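Local coordinates for protein putative polyketide biosynthesis enoyl-CoA hydratase homolog pksH (PDB 3HP0) that catalyses the dehydration of a carrier-tethered (S)-3-hydroxy-3-methylglutaryl group to 3-methylglutaconyl during synthesis of the antibiotic polyketide bacillaene, at residues 149-152 with 153-157; 168-172 with 173-177; 200-204 with 205-209. One frame throughout, in Å; residues are numbered along the deposited sequence.

Contact 1. Residues 149-152 with 153-157; sequences PFLI and RRIGR
Arg153 N donates to Pro149 O at 3.1 Å, a bond in the last turns of helix 148-155. The helix belongs to the crotonase-like fold of the enoyl-CoA hydratase/isomerase family. Ile155 N follows with a 2.9 Å bond to Leu151 O, and this donor sits nearly on the line of the C=O. Arg154 N lies between Phe150 O and Leu151 O and bonds weakly to both. Gly156 N then reaches Ile152 O at 2.9 Å, with the donor nitrogen 26° off the carbonyl plane. Gly156 leaves helical geometry with a positive phi of 97°. It is also the N-cap residue of helix 157-166, so one residue ends a helix and precedes the next.

One water links the turn to a side chain. It donates to Phe150 O at 2.9 Å and accepts from Arg153 NH1. The extended Arg153 chain from CG to NE takes the guanidinium outward, and the water spans the distance left to the carbonyl. Arg154 points its polar end elsewhere. Its guanidinium bonds to Ser120 O, Thr122 O and Gly179 O and makes a salt bridge to Asp182, tying the helix end to neighbouring loops and helix 115-121.

Leu151 and Ile155 stand one turn apart and meet through apolar branches. CD1 of Ile155 rests 3.8 Å from Leu151 CG. Both residues also pack on Ala160 of helix 157-166. The side chain of Leu151 is about 9 Å from that of the active-site residue Glu137. Ile152 meets the residue beyond the glycine. The Arg157 chain bends at chi2 (108°), and one face of its guanidinium is covered near the rim by Ile152 CG2, 3.8 Å above the plane.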
ATOM      1  N   PRO A 149      -8.060   7.153   1.455  1.00 23.38           N
ATOM      2  CA  PRO A 149      -7.961   7.791   2.778  1.00 20.61           C
ATOM      3  C   PRO A 149      -6.508   7.925   3.249  1.00 19.28           C
ATOM      4  O   PRO A 149      -6.122   8.930   3.855  1.00 16.91           O
ATOM      5  CB  PRO A 149      -8.798   6.880   3.677  1.00 20.58           C
ATOM      6  CG  PRO A 149      -9.810   6.296   2.711  1.00 24.00           C
ATOM      7  CD  PRO A 149      -8.953   5.981   1.499  1.00 21.74           C
ATOM      8  N   PHE A 150      -5.710   6.905   2.963  1.00 19.83           N
ATOM      9  CA  PHE A 150      -4.290   6.912   3.323  1.00 20.60           C
ATOM     10  C   PHE A 150      -3.531   7.919   2.434  1.00 19.57           C
ATOM     11  O   PHE A 150      -2.705   8.695   2.921  1.00 18.43           O
ATOM     12  CB  PHE A 150      -3.708   5.503   3.148  1.00 20.86           C
ATOM     13  CG  PHE A 150      -4.308   4.476   4.079  1.00 21.47           C
ATOM     14  CD1 PHE A 150      -3.845   4.347   5.390  1.00 19.88           C
ATOM     15  CD2 PHE A 150      -5.368   3.668   3.658  1.00 20.95           C
ATOM     16  CE1 PHE A 150      -4.422   3.437   6.262  1.00 18.43           C
ATOM     17  CE2 PHE A 150      -5.957   2.746   4.530  1.00 20.05           C
ATOM     18  CZ  PHE A 150      -5.482   2.632   5.831  1.00 18.45           C
ATOM     19  N   LEU A 151      -3.835   7.911   1.136  1.00 18.36           N
ATOM     20  CA  LEU A 151      -3.192   8.822   0.198  1.00 17.09           C
ATOM     21  C   LEU A 151      -3.517  10.258   0.586  1.00 18.15           C
ATOM     22  O   LEU A 151      -2.624  11.113   0.691  1.00 18.74           O
ATOM     23  CB  LEU A 151      -3.660   8.556  -1.248  1.00 17.60           C
ATOM     24  CG  LEU A 151      -2.973   9.439  -2.316  1.00 19.52           C
ATOM     25  CD1 LEU A 151      -1.453   9.246  -2.251  1.00 18.67           C
ATOM     26  CD2 LEU A 151      -3.471   9.095  -3.715  1.00 18.49           C
ATOM     27  N   ILE A 152      -4.800  10.509   0.814  1.00 17.37           N
ATOM     28  CA  ILE A 152      -5.274  11.829   1.186  1.00 18.06           C
ATOM     29  C   ILE A 152      -4.619  12.339   2.459  1.00 19.25           C
ATOM     30  O   ILE A 152      -4.287  13.519   2.560  1.00 18.76           O
ATOM     31  CB  ILE A 152      -6.814  11.823   1.348  1.00 20.64           C
ATOM     32  CG1 ILE A 152      -7.449  11.683  -0.040  1.00 18.96           C
ATOM     33  CG2 ILE A 152      -7.285  13.081   2.123  1.00 13.55           C
ATOM     34  CD1 ILE A 152      -8.961  11.681  -0.036  1.00 21.37           C
ATOM     35  N   ARG A 153      -4.427  11.459   3.436  1.00 21.11           N
ATOM     36  CA  ARG A 153      -3.790  11.893   4.671  1.00 23.98           C
ATOM     37  C   ARG A 153      -2.374  12.426   4.374  1.00 23.57           C
ATOM     38  O   ARG A 153      -1.882  13.320   5.058  1.00 24.44           O
ATOM     39  CB  ARG A 153      -3.708  10.746   5.692  1.00 24.92           C
ATOM     40  CG  ARG A 153      -2.848  11.126   6.909  1.00 27.57           C
ATOM     41  CD  ARG A 153      -2.424   9.943   7.782  1.00 28.77           C
ATOM     42  NE  ARG A 153      -1.270  10.320   8.605  1.00 32.00           N
ATOM     43  CZ  ARG A 153      -0.021  10.437   8.144  1.00 30.66           C
ATOM     44  NH1 ARG A 153       0.250  10.190   6.864  1.00 29.50           N
ATOM     45  NH2 ARG A 153       0.952  10.837   8.953  1.00 27.09           N
ATOM     46  N   ARG A 154      -1.731  11.877   3.349  1.00 23.40           N
ATOM     47  CA  ARG A 154      -0.379  12.301   2.989  1.00 24.40           C
ATOM     48  C   ARG A 154      -0.267  13.521   2.083  1.00 22.86           C
ATOM     49  O   ARG A 154       0.554  14.400   2.331  1.00 23.50           O
ATOM     50  CB  ARG A 154       0.386  11.150   2.317  1.00 24.21           C
ATOM     51  CG  ARG A 154       1.267  10.353   3.250  1.00 22.42           C
ATOM     52  CD  ARG A 154       1.944   9.207   2.524  1.00 20.23           C
ATOM     53  NE  ARG A 154       2.845   8.491   3.414  1.00 21.53           N
ATOM     54  CZ  ARG A 154       4.118   8.820   3.627  1.00 25.04           C
ATOM     55  NH1 ARG A 154       4.656   9.859   2.993  1.00 24.97           N
ATOM     56  NH2 ARG A 154       4.841   8.135   4.512  1.00 23.38           N
ATOM     57  N   ILE A 155      -1.092  13.590   1.039  1.00 21.61           N
ATOM     58  CA  ILE A 155      -0.970  14.694   0.086  1.00 19.84           C
ATOM     59  C   ILE A 155      -2.108  15.684   0.009  1.00 21.09           C
ATOM     60  O   ILE A 155      -2.020  16.667  -0.710  1.00 21.62           O
ATOM     61  CB  ILE A 155      -0.734  14.156  -1.329  1.00 18.98           C
ATOM     62  CG1 ILE A 155      -1.949  13.357  -1.793  1.00 16.08           C
ATOM     63  CG2 ILE A 155       0.492  13.248  -1.343  1.00 20.83           C
ATOM     64  CD1 ILE A 155      -1.840  12.902  -3.231  1.00 16.90           C
ATOM     65  N   GLY A 156      -3.181  15.427   0.739  1.00 22.44           N
ATOM     66  CA  GLY A 156      -4.303  16.334   0.711  1.00 21.84           C
ATOM     67  C   GLY A 156      -5.357  15.856  -0.263  1.00 23.12           C
ATOM     68  O   GLY A 156      -5.103  15.000  -1.112  1.00 22.94           O
ATOM     69  N   ARG A 157      -6.548  16.419  -0.126  1.00 23.69           N
ATOM     70  CA  ARG A 157      -7.675  16.078  -0.967  1.00 26.73           C
ATOM     71  C   ARG A 157      -7.487  16.480  -2.431  1.00 24.80           C
ATOM     72  O   ARG A 157      -7.730  15.682  -3.327  1.00 22.40           O
ATOM     73  CB  ARG A 157      -8.940  16.741  -0.418  1.00 30.50           C
ATOM     74  CG  ARG A 157      -9.963  15.765   0.104  1.00 35.53           C
ATOM     75  CD  ARG A 157     -10.084  15.764   1.625  1.00 39.04           C
ATOM     76  NE  ARG A 157     -10.909  14.628   2.043  1.00 44.06           N
ATOM     77  CZ  ARG A 157     -11.030  14.185   3.288  1.00 43.88           C
ATOM     78  NH1 ARG A 157     -10.390  14.774   4.285  1.00 44.46           N
ATOM     79  NH2 ARG A 157     -11.777  13.120   3.525  1.00 47.54           N
TER
HETATM   80  O   HOH W   1      -1.061   8.086   5.274  1.00 22.12           O

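Contact 2. Residues 168-172 with 173-177; sequences KPISV and QEASE
Val172 and Gln173 meet at the start of helix 172-178, their side chains crossing at a slant. The Gln173 chain bends at chi2 (64°) and lays its amide against one branch of the valine. Val172 CG1 is 3.3 Å from Gln173 OE1, and NE2 lies nearly as close. Val172 also touches Phe184.

Ser171, just before them, is the N-cap residue and forms a capping box with Glu174. Each side chain bonds to the backbone N-H of the other residue. Ser171 OG lies between the backbone N and the carbonyl carbon (chi1 66°), which turns it to the first helical turn. There it accepts from Glu174 N at 3.2 Å. The extended Glu174 chain runs past Ser171 OG and brings its carboxylate to the serine backbone. Ser171 N donates to Glu174 OE2 at 3.0 Å. This oxygen is met on its anti side, with the donor 16° out of the carboxylate plane. OE2 also lies against CA and CB of Ile170.

The backbone carries the helix on from here. Ala175 N donates to Ser171 O at 3.0 Å, and Ser176 N to Val172 O at 3.1 Å. On the inner side, Ile170 CD1 lies 3.9 Å from Ala175 CB. Both residues pack on Phe133 of strand 132-134, and Ile170 also shares backbone hydrogen bonds with Phe133.

The capping box thus gives Ser171 N and Glu174 N a side-chain oxygen each. The negative charge of Glu174 sits at the amino end of the helix, where the helix dipole would be expected to stabilise it.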
ATOM      1  N   LYS A 168      -2.751   9.873 -15.095  1.00 42.35           N
ATOM      2  CA  LYS A 168      -1.351   9.715 -15.464  1.00 44.29           C
ATOM      3  C   LYS A 168      -0.397   9.609 -14.285  1.00 43.87           C
ATOM      4  O   LYS A 168      -0.488  10.369 -13.320  1.00 43.49           O
ATOM      5  CB  LYS A 168      -0.899  10.839 -16.397  1.00 47.53           C
ATOM      6  CG  LYS A 168      -0.923  12.226 -15.804  1.00 51.65           C
ATOM      7  CD  LYS A 168      -0.276  13.211 -16.772  1.00 55.84           C
ATOM      8  CE  LYS A 168       1.174  12.822 -17.066  1.00 57.63           C
ATOM      9  NZ  LYS A 168       1.889  13.854 -17.872  1.00 59.94           N
ATOM     10  N   PRO A 169       0.546   8.659 -14.360  1.00 42.61           N
ATOM     11  CA  PRO A 169       1.522   8.457 -13.295  1.00 41.34           C
ATOM     12  C   PRO A 169       2.270   9.747 -12.998  1.00 40.07           C
ATOM     13  O   PRO A 169       2.489  10.566 -13.892  1.00 39.29           O
ATOM     14  CB  PRO A 169       2.425   7.365 -13.863  1.00 42.34           C
ATOM     15  CG  PRO A 169       2.365   7.621 -15.325  1.00 42.22           C
ATOM     16  CD  PRO A 169       0.901   7.863 -15.547  1.00 42.23           C
ATOM     17  N   ILE A 170       2.637   9.937 -11.737  1.00 37.45           N
ATOM     18  CA  ILE A 170       3.359  11.131 -11.352  1.00 37.89           C
ATOM     19  C   ILE A 170       4.812  10.744 -11.120  1.00 37.35           C
ATOM     20  O   ILE A 170       5.113   9.584 -10.834  1.00 36.61           O
ATOM     21  CB  ILE A 170       2.781  11.761 -10.069  1.00 40.09           C
ATOM     22  CG1 ILE A 170       3.129  10.902  -8.858  1.00 40.33           C
ATOM     23  CG2 ILE A 170       1.260  11.883 -10.185  1.00 41.16           C
ATOM     24  CD1 ILE A 170       2.852  11.589  -7.548  1.00 44.59           C
ATOM     25  N   SER A 171       5.704  11.718 -11.251  1.00 35.69           N
ATOM     26  CA  SER A 171       7.130  11.483 -11.078  1.00 36.78           C
ATOM     27  C   SER A 171       7.523  11.387  -9.604  1.00 36.67           C
ATOM     28  O   SER A 171       6.768  11.795  -8.719  1.00 37.04           O
ATOM     29  CB  SER A 171       7.916  12.615 -11.730  1.00 35.96           C
ATOM     30  OG  SER A 171       7.681  13.835 -11.046  1.00 37.58           O
ATOM     31  N   VAL A 172       8.711  10.852  -9.347  1.00 35.34           N
ATOM     32  CA  VAL A 172       9.189  10.747  -7.983  1.00 34.74           C
ATOM     33  C   VAL A 172       9.376  12.158  -7.421  1.00 34.32           C
ATOM     34  O   VAL A 172       9.345  12.361  -6.207  1.00 32.42           O
ATOM     35  CB  VAL A 172      10.523   9.968  -7.913  1.00 35.99           C
ATOM     36  CG1 VAL A 172      11.572  10.642  -8.773  1.00 34.70           C
ATOM     37  CG2 VAL A 172      10.990   9.872  -6.469  1.00 35.81           C
ATOM     38  N   GLN A 173       9.555  13.133  -8.314  1.00 33.40           N
ATOM     39  CA  GLN A 173       9.726  14.535  -7.916  1.00 32.76           C
ATOM     40  C   GLN A 173       8.426  15.102  -7.346  1.00 32.78           C
ATOM     41  O   GLN A 173       8.428  15.712  -6.271  1.00 31.68           O
ATOM     42  CB  GLN A 173      10.143  15.411  -9.108  1.00 32.39           C
ATOM     43  CG  GLN A 173      11.577  15.258  -9.597  1.00 30.69           C
ATOM     44  CD  GLN A 173      11.882  13.878 -10.148  1.00 31.01           C
ATOM     45  OE1 GLN A 173      11.043  13.247 -10.800  1.00 29.67           O
ATOM     46  NE2 GLN A 173      13.100  13.408  -9.903  1.00 32.49           N
ATOM     47  N   GLU A 174       7.324  14.919  -8.076  1.00 32.17           N
ATOM     48  CA  GLU A 174       6.031  15.421  -7.622  1.00 34.60           C
ATOM     49  C   GLU A 174       5.647  14.713  -6.330  1.00 32.94           C
ATOM     50  O   GLU A 174       5.176  15.346  -5.385  1.00 33.39           O
ATOM     51  CB  GLU A 174       4.943  15.174  -8.661  1.00 38.21           C
ATOM     52  CG  GLU A 174       5.332  15.522 -10.065  1.00 45.05           C
ATOM     53  CD  GLU A 174       4.186  15.324 -11.037  1.00 48.74           C
ATOM     54  OE1 GLU A 174       3.290  16.201 -11.073  1.00 49.41           O
ATOM     55  OE2 GLU A 174       4.180  14.289 -11.749  1.00 49.51           O
ATOM     56  N   ALA A 175       5.845  13.399  -6.297  1.00 29.38           N
ATOM     57  CA  ALA A 175       5.528  12.631  -5.105  1.00 29.45           C
ATOM     58  C   ALA A 175       6.225  13.287  -3.915  1.00 28.56           C
ATOM     59  O   ALA A 175       5.640  13.433  -2.838  1.00 27.76           O
ATOM     60  CB  ALA A 175       5.998  11.183  -5.264  1.00 26.05           C
ATOM     61  N   SER A 176       7.475  13.695  -4.125  1.00 29.05           N
ATOM     62  CA  SER A 176       8.258  14.334  -3.071  1.00 29.94           C
ATOM     63  C   SER A 176       7.670  15.681  -2.699  1.00 29.79           C
ATOM     64  O   SER A 176       7.460  15.970  -1.521  1.00 29.55           O
ATOM     65  CB  SER A 176       9.718  14.519  -3.510  1.00 32.49           C
ATOM     66  OG  SER A 176      10.483  15.171  -2.502  1.00 30.79           O
ATOM     67  N   GLU A 177       7.404  16.503  -3.706  1.00 30.79           N
ATOM     68  CA  GLU A 177       6.845  17.827  -3.470  1.00 31.68           C
ATOM     69  C   GLU A 177       5.486  17.736  -2.784  1.00 30.78           C
ATOM     70  O   GLU A 177       5.180  18.534  -1.895  1.00 31.44           O
ATOM     71  CB  GLU A 177       6.710  18.592  -4.792  1.00 34.66           C
ATOM     72  CG  GLU A 177       8.024  18.756  -5.551  1.00 41.62           C
ATOM     73  CD  GLU A 177       7.854  19.444  -6.904  1.00 46.02           C
ATOM     74  OE1 GLU A 177       8.721  19.245  -7.790  1.00 47.62           O
ATOM     75  OE2 GLU A 177       6.862  20.190  -7.080  1.00 48.93           O
TER

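Contact 3. Residues 200-204 with 205-209; sequences RRLNK and KGIAH
Asn203 CG lies between its own backbone N and carbonyl carbon (chi1 74°), and chi2 of 72° then swings OD1 over the first turn of helix 204-217. The result is an N-cap. Gly206 N donates to OD1 of Asn203 at 2.7 Å. The bond is fairly straight, but the donor stands 40° above the plane of the side-chain amide, not on a lone pair. OD1 also lies 3.0 Å from Lys205 CB, so the amide rests against the base of that side chain.

The backbone carbonyl of Asn203 serves the same turn. Its O accepts from Ile207 N at 3.2 Å and only weakly from Gly206 N. One residue further on, Ala208 N donates to Lys204 O at 2.8 Å.

Leu202, the residue before the N-cap, and Ile207, the fourth after it, form a hydrophobic staple. Their side chains cross at about a right angle. Leu202 CB is 3.9 Å from Ile207 CD1. CG1 of Ile207 also sits 3.2 Å from Asn203 O. Ile207 is buried and also touches Thr52, whereas Leu202 is exposed.

Lys204 directs its chain away from the turn into the protein. Its NZ bonds to three carbonyl oxygens, those of Cys46, Val51 and Pro100. These bonds tie the first helical residue to the end of helix 34-48, the loop before strand 53-57 and the loop before strand 102-107.

The cap is neutral and uses an amide oxygen in place of a carboxylate. The three carbonyl oxygens round Lys204 NZ would be expected to offset its positive charge near the amino end of the helix.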
ATOM      1  N   ARG A 200      17.124   3.917  15.013  1.00 36.30           N
ATOM      2  CA  ARG A 200      17.654   3.213  16.182  1.00 39.98           C
ATOM      3  C   ARG A 200      18.071   4.495  16.882  1.00 39.08           C
ATOM      4  O   ARG A 200      18.512   5.417  16.216  1.00 41.04           O
ATOM      5  CB  ARG A 200      18.864   2.339  15.803  1.00 43.27           C
ATOM      6  CG  ARG A 200      20.081   3.101  15.325  1.00 48.37           C
ATOM      7  CD  ARG A 200      21.148   2.179  14.737  1.00 54.69           C
ATOM      8  NE  ARG A 200      22.271   1.942  15.646  1.00 59.17           N
ATOM      9  CZ  ARG A 200      23.380   1.287  15.314  1.00 61.68           C
ATOM     10  NH1 ARG A 200      23.521   0.797  14.088  1.00 62.91           N
ATOM     11  NH2 ARG A 200      24.352   1.133  16.205  1.00 62.01           N
ATOM     12  N   ARG A 201      17.916   4.567  18.191  1.00 38.91           N
ATOM     13  CA  ARG A 201      18.183   5.788  18.966  1.00 38.49           C
ATOM     14  C   ARG A 201      16.854   6.070  19.619  1.00 35.03           C
ATOM     15  O   ARG A 201      16.772   6.775  20.616  1.00 35.35           O
ATOM     16  CB  ARG A 201      18.554   7.009  18.103  1.00 39.71           C
ATOM     17  CG  ARG A 201      20.024   7.145  17.728  1.00 40.93           C
ATOM     18  CD  ARG A 201      20.314   8.494  17.077  1.00 45.11           C
ATOM     19  NE  ARG A 201      21.669   8.541  16.526  1.00 52.35           N
ATOM     20  CZ  ARG A 201      22.311   9.650  16.176  1.00 54.16           C
ATOM     21  NH1 ARG A 201      21.729  10.831  16.313  1.00 54.81           N
ATOM     22  NH2 ARG A 201      23.542   9.569  15.693  1.00 55.07           N
ATOM     23  N   LEU A 202      15.806   5.540  19.002  1.00 31.94           N
ATOM     24  CA  LEU A 202      14.460   5.663  19.537  1.00 32.96           C
ATOM     25  C   LEU A 202      14.208   4.314  20.202  1.00 32.73           C
ATOM     26  O   LEU A 202      14.842   3.317  19.837  1.00 31.75           O
ATOM     27  CB  LEU A 202      13.430   5.885  18.413  1.00 31.36           C
ATOM     28  CG  LEU A 202      13.606   7.076  17.451  1.00 32.53           C
ATOM     29  CD1 LEU A 202      12.367   7.136  16.533  1.00 32.13           C
ATOM     30  CD2 LEU A 202      13.794   8.375  18.228  1.00 29.34           C
ATOM     31  N   ASN A 203      13.319   4.278  21.184  1.00 32.30           N
ATOM     32  CA  ASN A 203      13.000   3.021  21.839  1.00 33.45           C
ATOM     33  C   ASN A 203      11.537   2.683  21.497  1.00 32.58           C
ATOM     34  O   ASN A 203      10.725   3.584  21.237  1.00 29.46           O
ATOM     35  CB  ASN A 203      13.205   3.144  23.356  1.00 35.83           C
ATOM     36  CG  ASN A 203      12.122   3.960  24.025  1.00 39.35           C
ATOM     37  OD1 ASN A 203      10.988   3.507  24.147  1.00 43.43           O
ATOM     38  ND2 ASN A 203      12.459   5.169  24.456  1.00 40.55           N
ATOM     39  N   LYS A 204      11.209   1.393  21.489  1.00 30.63           N
ATOM     40  CA  LYS A 204       9.863   0.932  21.162  1.00 30.82           C
ATOM     41  C   LYS A 204       8.765   1.662  21.934  1.00 30.68           C
ATOM     42  O   LYS A 204       7.747   2.054  21.359  1.00 30.47           O
ATOM     43  CB  LYS A 204       9.755  -0.570  21.417  1.00 30.90           C
ATOM     44  CG  LYS A 204       8.587  -1.259  20.724  1.00 31.33           C
ATOM     45  CD  LYS A 204       8.616  -2.748  21.025  1.00 32.15           C
ATOM     46  CE  LYS A 204       7.588  -3.524  20.220  1.00 33.17           C
ATOM     47  NZ  LYS A 204       7.895  -3.552  18.769  1.00 31.72           N
ATOM     48  N   LYS A 205       8.985   1.842  23.233  1.00 30.15           N
ATOM     49  CA  LYS A 205       8.036   2.508  24.119  1.00 30.86           C
ATOM     50  C   LYS A 205       7.674   3.940  23.710  1.00 29.36           C
ATOM     51  O   LYS A 205       6.504   4.319  23.735  1.00 31.97           O
ATOM     52  CB  LYS A 205       8.591   2.501  25.546  1.00 32.85           C
ATOM     53  CG  LYS A 205       7.717   3.192  26.589  1.00 38.98           C
ATOM     54  CD  LYS A 205       8.423   3.214  27.954  1.00 42.87           C
ATOM     55  CE  LYS A 205       7.520   3.763  29.042  1.00 44.90           C
ATOM     56  NZ  LYS A 205       8.075   3.454  30.396  1.00 49.25           N
ATOM     57  N   GLY A 206       8.672   4.740  23.355  1.00 26.18           N
ATOM     58  CA  GLY A 206       8.401   6.103  22.949  1.00 22.38           C
ATOM     59  C   GLY A 206       7.689   6.131  21.610  1.00 22.79           C
ATOM     60  O   GLY A 206       6.774   6.926  21.397  1.00 25.07           O
ATOM     61  N   ILE A 207       8.095   5.242  20.713  1.00 21.72           N
ATOM     62  CA  ILE A 207       7.498   5.165  19.394  1.00 21.68           C
ATOM     63  C   ILE A 207       6.035   4.785  19.497  1.00 22.46           C
ATOM     64  O   ILE A 207       5.171   5.428  18.891  1.00 21.38           O
ATOM     65  CB  ILE A 207       8.216   4.117  18.512  1.00 23.36           C
ATOM     66  CG1 ILE A 207       9.689   4.501  18.322  1.00 22.75           C
ATOM     67  CG2 ILE A 207       7.516   4.007  17.151  1.00 20.58           C
ATOM     68  CD1 ILE A 207      10.487   3.463  17.541  1.00 22.33           C
ATOM     69  N   ALA A 208       5.758   3.737  20.266  1.00 21.11           N
ATOM     70  CA  ALA A 208       4.390   3.266  20.427  1.00 23.53           C
ATOM     71  C   ALA A 208       3.488   4.342  21.046  1.00 24.45           C
ATOM     72  O   ALA A 208       2.394   4.598  20.546  1.00 25.41           O
ATOM     73  CB  ALA A 208       4.371   1.986  21.278  1.00 25.06           C
ATOM     74  N   HIS A 209       3.950   4.977  22.120  1.00 24.69           N
ATOM     75  CA  HIS A 209       3.165   6.021  22.767  1.00 25.17           C
ATOM     76  C   HIS A 209       3.016   7.225  21.848  1.00 22.66           C
ATOM     77  O   HIS A 209       1.979   7.872  21.844  1.00 22.26           O
ATOM     78  CB  HIS A 209       3.824   6.471  24.068  1.00 31.04           C
ATOM     79  CG  HIS A 209       3.670   5.499  25.195  1.00 39.81           C
ATOM     80  ND1 HIS A 209       2.441   5.145  25.710  1.00 44.26           N
ATOM     81  CD2 HIS A 209       4.594   4.828  25.926  1.00 41.72           C
ATOM     82  CE1 HIS A 209       2.614   4.300  26.712  1.00 44.25           C
ATOM     83  NE2 HIS A 209       3.910   4.092  26.863  1.00 44.17           N
TER

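How the contacts relate
From the N terminus the three contacts come in series, and none nests in or crosses another. Each is local and closes only a turn. Contact 1 ends helix 148-155 and leads into helix 157-166. Contact 2 opens helix 172-178 after the loop that follows. Its centre is 14 Å from that of contact 1, and their nearest atoms are about 5 Å apart without touching. Contact 3 starts helix 204-217 and lies farther out, 25 Å and 31 Å from the centres of contacts 1 and 2. Contact 1 packs on helix 115-121 and contact 2 on strand 132-134, with side chains about 9 and 11 Å from that of Glu137. Contact 3 joins its helix to the loop leading into strand 53-57.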